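Local coordinates for protein copper-transporting ATPase PAA2, chloroplastic (Arabidopsis thaliana, PDB 5LBK) that couples ATP hydrolysis to copper transfer across the chloroplast thylakoid membrane, this piece being its nucleotide-binding N-domain, at residues E19-A24 / L46-P51; A25-T30 / F62-E67; K116-V121 / I129-I134. One frame throughout, in Å; residues are numbered along the deposited sequence.

Interaction 1 of 3, residues E19-A24 / L46-P51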
loop_
_atom_site.group_PDB
_atom_site.type_symbol
_atom_site.label_atom_id
_atom_site.label_comp_id
_atom_site.label_asym_id
_atom_site.label_seq_id
_atom_site.Cartn_x
_atom_site.Cartn_y
_atom_site.Cartn_z
ATOM N N GLU A 19 -7.978 -1.049 -6.790
ATOM C CA GLU A 19 -8.267 -0.180 -5.657
ATOM C C GLU A 19 -7.059 -0.086 -4.741
ATOM O O GLU A 19 -6.757 0.998 -4.228
ATOM C CB GLU A 19 -9.478 -0.667 -4.869
ATOM C CG GLU A 19 -10.801 -0.587 -5.603
ATOM C CD GLU A 19 -12.011 -0.911 -4.713
ATOM O OE1 GLU A 19 -12.825 0.008 -4.464
ATOM O OE2 GLU A 19 -12.154 -2.082 -4.270
ATOM N N VAL A 20 -6.352 -1.214 -4.536
ATOM C CA VAL A 20 -5.154 -1.219 -3.697
ATOM C C VAL A 20 -4.079 -0.345 -4.314
ATOM O O VAL A 20 -3.432 0.455 -3.621
ATOM C CB VAL A 20 -4.652 -2.662 -3.456
ATOM C CG1 VAL A 20 -3.271 -2.671 -2.760
ATOM C CG2 VAL A 20 -5.687 -3.413 -2.637
ATOM N N LEU A 21 -3.866 -0.487 -5.619
ATOM C CA LEU A 21 -2.893 0.341 -6.309
ATOM C C LEU A 21 -3.282 1.812 -6.267
ATOM O O LEU A 21 -2.405 2.667 -6.113
ATOM C CB LEU A 21 -2.762 -0.141 -7.744
ATOM C CG LEU A 21 -1.646 0.389 -8.605
ATOM C CD1 LEU A 21 -0.290 0.288 -7.921
ATOM C CD2 LEU A 21 -1.710 -0.407 -9.949
ATOM N N LYS A 22 -4.577 2.131 -6.469
ATOM C CA LYS A 22 -5.023 3.527 -6.476
ATOM C C LYS A 22 -4.738 4.193 -5.143
ATOM O O LYS A 22 -4.296 5.347 -5.093
ATOM C CB LYS A 22 -6.519 3.635 -6.744
ATOM C CG LYS A 22 -6.922 3.477 -8.188
ATOM C CD LYS A 22 -8.432 3.658 -8.336
ATOM C CE LYS A 22 -8.833 3.698 -9.820
ATOM N NZ LYS A 22 -10.300 3.826 -10.059
ATOM N N MET A 23 -5.085 3.509 -4.059
ATOM C CA MET A 23 -4.780 4.019 -2.718
ATOM C C MET A 23 -3.289 4.133 -2.494
ATOM O O MET A 23 -2.814 5.144 -1.937
ATOM C CB MET A 23 -5.389 3.105 -1.662
ATOM C CG MET A 23 -6.926 3.235 -1.505
ATOM S SD MET A 23 -7.473 2.034 -0.249
ATOM C CE MET A 23 -9.216 2.453 -0.129
ATOM N N ALA A 24 -2.519 3.125 -2.905
ATOM C CA ALA A 24 -1.089 3.189 -2.615
ATOM C C ALA A 24 -0.441 4.335 -3.393
ATOM O O ALA A 24 0.404 5.057 -2.868
ATOM C CB ALA A 24 -0.416 1.874 -2.954
ATOM N N LEU A 46 -1.351 2.401 -16.073
ATOM C CA LEU A 46 -2.638 1.713 -16.190
ATOM C C LEU A 46 -3.810 2.673 -16.276
ATOM O O LEU A 46 -4.960 2.221 -16.313
ATOM C CB LEU A 46 -2.859 0.767 -14.994
ATOM C CG LEU A 46 -1.823 -0.338 -14.778
ATOM C CD1 LEU A 46 -2.169 -1.172 -13.544
ATOM C CD2 LEU A 46 -1.698 -1.257 -15.982
ATOM N N ASN A 47 -3.546 3.982 -16.301
ATOM C CA ASN A 47 -4.595 4.985 -16.455
ATOM C C ASN A 47 -5.544 4.979 -15.258
ATOM O O ASN A 47 -6.758 5.130 -15.397
ATOM C CB ASN A 47 -5.361 4.773 -17.767
ATOM C CG ASN A 47 -4.440 4.706 -18.993
ATOM O OD1 ASN A 47 -4.621 3.854 -19.876
ATOM N ND2 ASN A 47 -3.454 5.605 -19.054
ATOM N N LEU A 48 -4.984 4.816 -14.058
ATOM C CA LEU A 48 -5.772 4.847 -12.837
ATOM C C LEU A 48 -5.786 6.263 -12.265
ATOM O O LEU A 48 -4.729 6.878 -12.085
ATOM C CB LEU A 48 -5.202 3.878 -11.796
ATOM C CG LEU A 48 -5.182 2.386 -12.158
ATOM C CD1 LEU A 48 -4.497 1.578 -11.037
ATOM C CD2 LEU A 48 -6.581 1.874 -12.398
ATOM N N LYS A 49 -6.975 6.757 -11.933
ATOM C CA LYS A 49 -7.120 8.073 -11.324
ATOM C C LYS A 49 -6.940 7.929 -9.821
ATOM O O LYS A 49 -7.713 7.220 -9.168
ATOM C CB LYS A 49 -8.486 8.678 -11.630
ATOM C CG LYS A 49 -8.661 10.103 -11.134
ATOM C CD LYS A 49 -7.864 11.102 -11.975
ATOM C CE LYS A 49 -8.426 11.218 -13.398
ATOM N NZ LYS A 49 -7.786 12.327 -14.157
ATOM N N THR A 50 -5.937 8.613 -9.272
ATOM C CA THR A 50 -5.704 8.460 -7.849
ATOM C C THR A 50 -6.594 9.433 -7.070
ATOM O O THR A 50 -6.773 10.578 -7.489
ATOM C CB THR A 50 -4.224 8.710 -7.510
ATOM O OG1 THR A 50 -3.837 10.008 -7.982
ATOM C CG2 THR A 50 -3.330 7.666 -8.175
ATOM N N PRO A 51 -7.166 9.015 -5.944
ATOM C CA PRO A 51 -7.969 9.946 -5.144
ATOM C C PRO A 51 -7.123 11.048 -4.523
ATOM O O PRO A 51 -5.912 10.916 -4.315
ATOM C CB PRO A 51 -8.585 9.058 -4.061
ATOM C CG PRO A 51 -7.629 7.941 -3.924
ATOM C CD PRO A 51 -7.141 7.674 -5.347
#

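Interaction 2 of 3, residues A25-T30 / F62-E67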
loop_
_atom_site.group_PDB
_atom_site.type_symbol
_atom_site.label_atom_id
_atom_site.label_comp_id
_atom_site.label_asym_id
_atom_site.label_seq_id
_atom_site.Cartn_x
_atom_site.Cartn_y
_atom_site.Cartn_z
ATOM N N ALA A 25 -0.809 4.494 -4.655
ATOM C CA ALA A 25 -0.251 5.607 -5.427
ATOM C C ALA A 25 -0.713 6.978 -4.921
ATOM O O ALA A 25 0.035 7.973 -5.040
ATOM C CB ALA A 25 -0.618 5.421 -6.899
ATOM N N ALA A 26 -1.929 7.077 -4.376
ATOM C CA ALA A 26 -2.359 8.333 -3.761
ATOM C C ALA A 26 -1.447 8.708 -2.609
ATOM O O ALA A 26 -1.065 9.878 -2.455
ATOM C CB ALA A 26 -3.791 8.233 -3.252
ATOM N N VAL A 27 -1.106 7.725 -1.771
ATOM C CA VAL A 27 -0.193 7.989 -0.661
ATOM C C VAL A 27 1.216 8.288 -1.159
ATOM O O VAL A 27 1.911 9.157 -0.588
ATOM C CB VAL A 27 -0.211 6.796 0.319
ATOM C CG1 VAL A 27 0.779 7.001 1.412
ATOM C CG2 VAL A 27 -1.547 6.653 0.907
ATOM N N GLU A 28 1.671 7.590 -2.186
ATOM C CA GLU A 28 3.038 7.688 -2.682
ATOM C C GLU A 28 3.232 8.823 -3.681
ATOM O O GLU A 28 4.328 8.955 -4.214
ATOM C CB GLU A 28 3.453 6.372 -3.315
ATOM C CG GLU A 28 3.485 5.228 -2.314
ATOM C CD GLU A 28 4.717 5.243 -1.479
ATOM O OE1 GLU A 28 5.609 4.423 -1.748
ATOM O OE2 GLU A 28 4.814 6.101 -0.601
ATOM N N LYS A 29 2.215 9.667 -3.869
ATOM C CA LYS A 29 2.143 10.597 -4.998
ATOM C C LYS A 29 3.437 11.383 -5.198
ATOM O O LYS A 29 3.992 11.426 -6.305
ATOM C CB LYS A 29 0.969 11.552 -4.785
ATOM C CG LYS A 29 0.421 12.219 -6.075
ATOM C CD LYS A 29 -0.174 11.187 -7.043
ATOM C CE LYS A 29 -0.717 11.853 -8.271
ATOM N NZ LYS A 29 -1.124 10.862 -9.335
ATOM N N THR A 30 3.919 12.047 -4.152
ATOM C CA THR A 30 5.087 12.903 -4.292
ATOM C C THR A 30 6.333 12.346 -3.618
ATOM O O THR A 30 7.317 13.073 -3.479
ATOM C CB THR A 30 4.781 14.298 -3.740
ATOM O OG1 THR A 30 4.258 14.179 -2.410
ATOM C CG2 THR A 30 3.776 15.038 -4.658
ATOM N N PHE A 62 10.468 3.788 7.073
ATOM C CA PHE A 62 9.322 3.026 7.549
ATOM C C PHE A 62 8.166 3.095 6.560
ATOM O O PHE A 62 7.741 2.041 6.040
ATOM C CB PHE A 62 8.878 3.530 8.939
ATOM C CG PHE A 62 9.884 3.251 10.021
ATOM C CD1 PHE A 62 9.966 1.989 10.595
ATOM C CD2 PHE A 62 10.769 4.220 10.410
ATOM C CE1 PHE A 62 10.885 1.714 11.563
ATOM C CE2 PHE A 62 11.700 3.973 11.388
ATOM C CZ PHE A 62 11.759 2.718 11.978
ATOM N N GLY A 63 7.672 4.292 6.243
ATOM C CA GLY A 63 6.555 4.420 5.315
ATOM C C GLY A 63 5.901 5.777 5.394
ATOM O O GLY A 63 6.404 6.696 6.044
ATOM N N THR A 64 4.762 5.880 4.714
ATOM C CA THR A 64 4.032 7.120 4.517
ATOM C C THR A 64 2.559 6.863 4.760
ATOM O O THR A 64 2.064 5.773 4.485
ATOM C CB THR A 64 4.234 7.676 3.098
ATOM O OG1 THR A 64 5.619 7.912 2.866
ATOM C CG2 THR A 64 3.557 8.990 2.884
ATOM N N LEU A 65 1.888 7.858 5.331
ATOM C CA LEU A 65 0.485 7.761 5.684
ATOM C C LEU A 65 -0.225 9.018 5.205
ATOM O O LEU A 65 0.320 10.125 5.352
ATOM C CB LEU A 65 0.395 7.602 7.224
ATOM C CG LEU A 65 -0.758 8.061 8.122
ATOM C CD1 LEU A 65 -1.828 6.929 8.240
ATOM C CD2 LEU A 65 -0.272 8.404 9.494
ATOM N N ALA A 66 -1.460 8.854 4.728
ATOM C CA ALA A 66 -2.260 9.990 4.297
ATOM C C ALA A 66 -3.722 9.612 4.439
ATOM O O ALA A 66 -4.079 8.431 4.413
ATOM C CB ALA A 66 -1.976 10.374 2.837
ATOM N N GLU A 67 -4.573 10.625 4.549
ATOM C CA GLU A 67 -6.004 10.379 4.664
ATOM C C GLU A 67 -6.620 10.353 3.266
ATOM O O GLU A 67 -6.488 11.315 2.499
ATOM C CB GLU A 67 -6.659 11.435 5.553
ATOM C CG GLU A 67 -7.998 10.995 6.055
ATOM C CD GLU A 67 -8.665 11.922 7.060
ATOM O OE1 GLU A 67 -8.117 13.005 7.397
ATOM O OE2 GLU A 67 -9.766 11.543 7.506
#

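Interaction 3 of 3, residues K116-V121 / I129-I134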
loop_
_atom_site.group_PDB
_atom_site.type_symbol
_atom_site.label_atom_id
_atom_site.label_comp_id
_atom_site.label_asym_id
_atom_site.label_seq_id
_atom_site.Cartn_x
_atom_site.Cartn_y
_atom_site.Cartn_z
ATOM N N LYS A 116 13.845 -7.973 -5.094
ATOM C CA LYS A 116 12.394 -7.935 -4.946
ATOM C C LYS A 116 11.914 -7.492 -3.546
ATOM O O LYS A 116 12.071 -8.225 -2.582
ATOM C CB LYS A 116 11.824 -9.307 -5.264
ATOM C CG LYS A 116 12.417 -9.920 -6.513
ATOM C CD LYS A 116 11.778 -11.252 -6.841
ATOM C CE LYS A 116 12.818 -12.245 -7.357
ATOM N NZ LYS A 116 12.224 -13.575 -7.709
ATOM N N THR A 117 11.301 -6.311 -3.472
ATOM C CA THR A 117 10.755 -5.723 -2.250
ATOM C C THR A 117 9.229 -5.799 -2.241
ATOM O O THR A 117 8.594 -5.813 -3.302
ATOM C CB THR A 117 11.165 -4.251 -2.142
ATOM O OG1 THR A 117 12.554 -4.127 -2.474
ATOM C CG2 THR A 117 10.893 -3.684 -0.719
ATOM N N VAL A 118 8.636 -5.811 -1.038
ATOM C CA VAL A 118 7.182 -5.782 -0.885
ATOM C C VAL A 118 6.831 -4.556 -0.052
ATOM O O VAL A 118 7.379 -4.344 1.050
ATOM C CB VAL A 118 6.615 -7.058 -0.229
ATOM C CG1 VAL A 118 5.065 -6.949 -0.082
ATOM C CG2 VAL A 118 6.984 -8.307 -1.057
ATOM N N VAL A 119 5.893 -3.778 -0.561
ATOM C CA VAL A 119 5.366 -2.596 0.120
ATOM C C VAL A 119 3.942 -2.894 0.561
ATOM O O VAL A 119 3.114 -3.314 -0.271
ATOM C CB VAL A 119 5.377 -1.400 -0.846
ATOM C CG1 VAL A 119 4.854 -0.177 -0.171
ATOM C CG2 VAL A 119 6.780 -1.220 -1.416
ATOM N N TYR A 120 3.685 -2.852 1.866
ATOM C CA TYR A 120 2.342 -3.185 2.326
ATOM C C TYR A 120 1.423 -1.989 2.359
ATOM O O TYR A 120 1.854 -0.847 2.499
ATOM C CB TYR A 120 2.404 -3.840 3.703
ATOM C CG TYR A 120 3.027 -5.238 3.642
ATOM C CD1 TYR A 120 4.411 -5.400 3.565
ATOM C CD2 TYR A 120 2.234 -6.369 3.556
ATOM C CE1 TYR A 120 4.982 -6.645 3.442
ATOM C CE2 TYR A 120 2.806 -7.605 3.458
ATOM C CZ TYR A 120 4.158 -7.738 3.409
ATOM O OH TYR A 120 4.730 -8.990 3.306
ATOM N N VAL A 121 0.147 -2.270 2.249
ATOM C CA VAL A 121 -0.892 -1.253 2.240
ATOM C C VAL A 121 -1.922 -1.552 3.319
ATOM O O VAL A 121 -2.504 -2.646 3.359
ATOM C CB VAL A 121 -1.560 -1.149 0.861
ATOM C CG1 VAL A 121 -2.515 0.013 0.821
ATOM C CG2 VAL A 121 -0.467 -1.004 -0.177
ATOM N N ILE A 129 -4.632 -4.415 3.891
ATOM C CA ILE A 129 -5.574 -4.702 2.825
ATOM C C ILE A 129 -4.869 -5.185 1.564
ATOM O O ILE A 129 -5.539 -5.660 0.641
ATOM C CB ILE A 129 -6.477 -3.488 2.494
ATOM C CG1 ILE A 129 -5.658 -2.309 1.954
ATOM C CG2 ILE A 129 -7.263 -3.072 3.762
ATOM C CD1 ILE A 129 -6.461 -1.250 1.304
ATOM N N GLY A 130 -3.553 -5.146 1.502
ATOM C CA GLY A 130 -2.884 -5.593 0.295
ATOM C C GLY A 130 -1.409 -5.322 0.391
ATOM O O GLY A 130 -0.884 -4.870 1.416
ATOM N N ALA A 131 -0.732 -5.660 -0.689
ATOM C CA ALA A 131 0.698 -5.500 -0.776
ATOM C C ALA A 131 1.053 -5.315 -2.242
ATOM O O ALA A 131 0.380 -5.836 -3.140
ATOM C CB ALA A 131 1.411 -6.695 -0.181
ATOM N N ILE A 132 2.142 -4.599 -2.478
ATOM C CA ILE A 132 2.665 -4.396 -3.805
ATOM C C ILE A 132 4.062 -4.991 -3.876
ATOM O O ILE A 132 4.955 -4.604 -3.112
ATOM C CB ILE A 132 2.673 -2.912 -4.172
ATOM C CG1 ILE A 132 1.246 -2.368 -4.035
ATOM C CG2 ILE A 132 3.112 -2.796 -5.549
ATOM C CD1 ILE A 132 1.177 -0.895 -3.992
ATOM N N ALA A 133 4.260 -5.923 -4.805
ATOM C CA ALA A 133 5.573 -6.497 -5.044
ATOM C C ALA A 133 6.336 -5.676 -6.077
ATOM O O ALA A 133 5.806 -5.360 -7.149
ATOM C CB ALA A 133 5.451 -7.931 -5.540
ATOM N N ILE A 134 7.580 -5.354 -5.754
ATOM C CA ILE A 134 8.467 -4.607 -6.631
ATOM C C ILE A 134 9.630 -5.503 -7.027
ATOM O O ILE A 134 10.086 -6.339 -6.238
ATOM C CB ILE A 134 8.980 -3.338 -5.919
ATOM C CG1 ILE A 134 7.807 -2.537 -5.343
ATOM C CG2 ILE A 134 9.829 -2.490 -6.870
ATOM C CD1 ILE A 134 6.878 -1.972 -6.381
#

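Interaction 1 of 3, residues E19-A24 / L46-P51
The carbonyl oxygen of Lys22 lies against Thr50 and Pro51. CD of Pro51 comes within 3.7 Å of Lys22 O, and CG2 of Thr50 stands 4.0 Å from Lys22 O. These are van der Waals contacts, since no hydrogen bond joins 19-24 to 46-51. The lysine chain, extended beyond CG, crosses Leu48 at about a right angle. Its CD lies 3.7 Å from Lys49 O, and its CE is 3.9 Å from Leu48 CD2. Leu21 reaches the same loop one residue earlier on the helix. CG anti to the nitrogen of its own backbone (chi1 -169°) carries CD2 toward the loop. Leu21 CD2 meets Leu48 CD1 at 3.6 Å and Leu46 CD1 at 3.7 Å, and each pair crosses nearly at right angles. Between Leu46 and Leu48 the chain turns at Asn47, which ends helix 34-45 in a Schellman motif. The hydroxyl of Thr50 is hydrogen-bonded to Lys29 NZ. With an alanine at Lys22, the lost methylenes would probably leave a gap beside Leu48 CD2 and the Lys49 carbonyl. The loop thus lies on helix 17-27 by van der Waals contact alone, leucine on leucine and carbon on two carbonyl oxygens, with the lysine's methylenes doing apolar work below its charged end.

Interaction 2 of 3, residues A25-T30 / F62-E67
Val27 and Thr64 meet first, their side chains sliding past each other in opposite directions. Val27 CG1 lies 3.6 Å from Thr64 O and 3.7 Å from Thr64 CG2. Its other branch meets Ala66: Val27 CG2 stands 4.2 Å from Ala66 CB. The split follows from chi1 of 176°, which sets CG1 opposite the backbone N and leaves CG2 beside it. Thr64 and Ala66 can both meet the helix because they point to the same side of strand 63-68. Glu28 adds a looser polar approach. Its CB points away from the strand, but a bend at chi2 (-79°) brings the carboxylate back, and OE2 comes to 4.0 Å from Thr64 OG1. That is too far for a hydrogen bond. Ala36 and Val40 of helix 34-45 pack on Glu28. Backbone hydrogen bonds to Val75 and Val73 hold Thr64 and Ala66 in the sheet. Phe62 and Gly63 form a classic beta bulge at the start of the strand. Around this buried contact, the last turn of helix 17-27 rests on the sheet: Val27 also touches Val73 and Val75 of strand 71-76, while Thr64 and Ala66 touch strand 56-59.

Interaction 3 of 3, residues K116-V121 / I129-I134
Val119 and Ile132 form the central hydrogen-bonded pair of this antiparallel beta hairpin. Val119 N to Ile132 O spans 2.8 Å, with an N-H...O angle of 174°, and Ile132 N returns to Val119 O at 2.7 Å. Ile134 N gives a similar bond to Thr117 O, while the reverse bond from Thr117 N is weak. At the other end Val121 O takes two donors. Ile129 N reaches it at 2.8 Å, and Gly130 N at 3.3 Å along a more bent line. This doubling marks a classic beta bulge, Ile129 and Gly130 both facing Val121. CA-H...O contacts fill in between, as from Ala131 CA to Val119 O at 3.3 Å.

Apolar contacts lie on both faces of the sheet. On one, Val118 CG1 meets Ala131 CB at 3.7 Å. With chi1 at 179°, opposite the backbone N, Val118 CG1 also stands over one face of the Tyr120 ring, offset toward the rim. Ala131 CB makes an off-centre CH-pi contact, 4.3 Å from the Tyr120 ring centroid. Leu101 of helix 91-102 covers this side, and Glu98 holds the tyrosine hydroxyl. On the other face Val121 CG2 meets Ile132 CD1 at 4.2 Å, and Val119 CG2 touches Ile134 CG1. Ala24 and Ile39 of helices 17-27 and 34-45 pack there.

The backbone is therefore tied by nearly straight bonds, except those from Gly130 N and Thr117 N. Both faces present mainly carbon to the covering helices, and the polar end of Tyr120 has its own partner.

Interactions 1 and 2 share helix 17-27, and their centres lie about 12 Å apart. Their segments alternate along the chain. The loop after helix 34-45 and strand 63-68 meet successive parts of that helix. Lys29 and Thr50 tie the two together. Interaction 3 follows later in sequence, its centre about 14 Å from that of interaction 1 and about 13 Å from that of interaction 2. It touches interaction 1 where Met23 and Ala24 pack on the hairpin, but it does not touch interaction 2. Interactions 2 and 3 both reach the same antiparallel sheet. Helix 17-27 thus packs on both the hairpin and strand 63-68 within the nucleotide-binding domain.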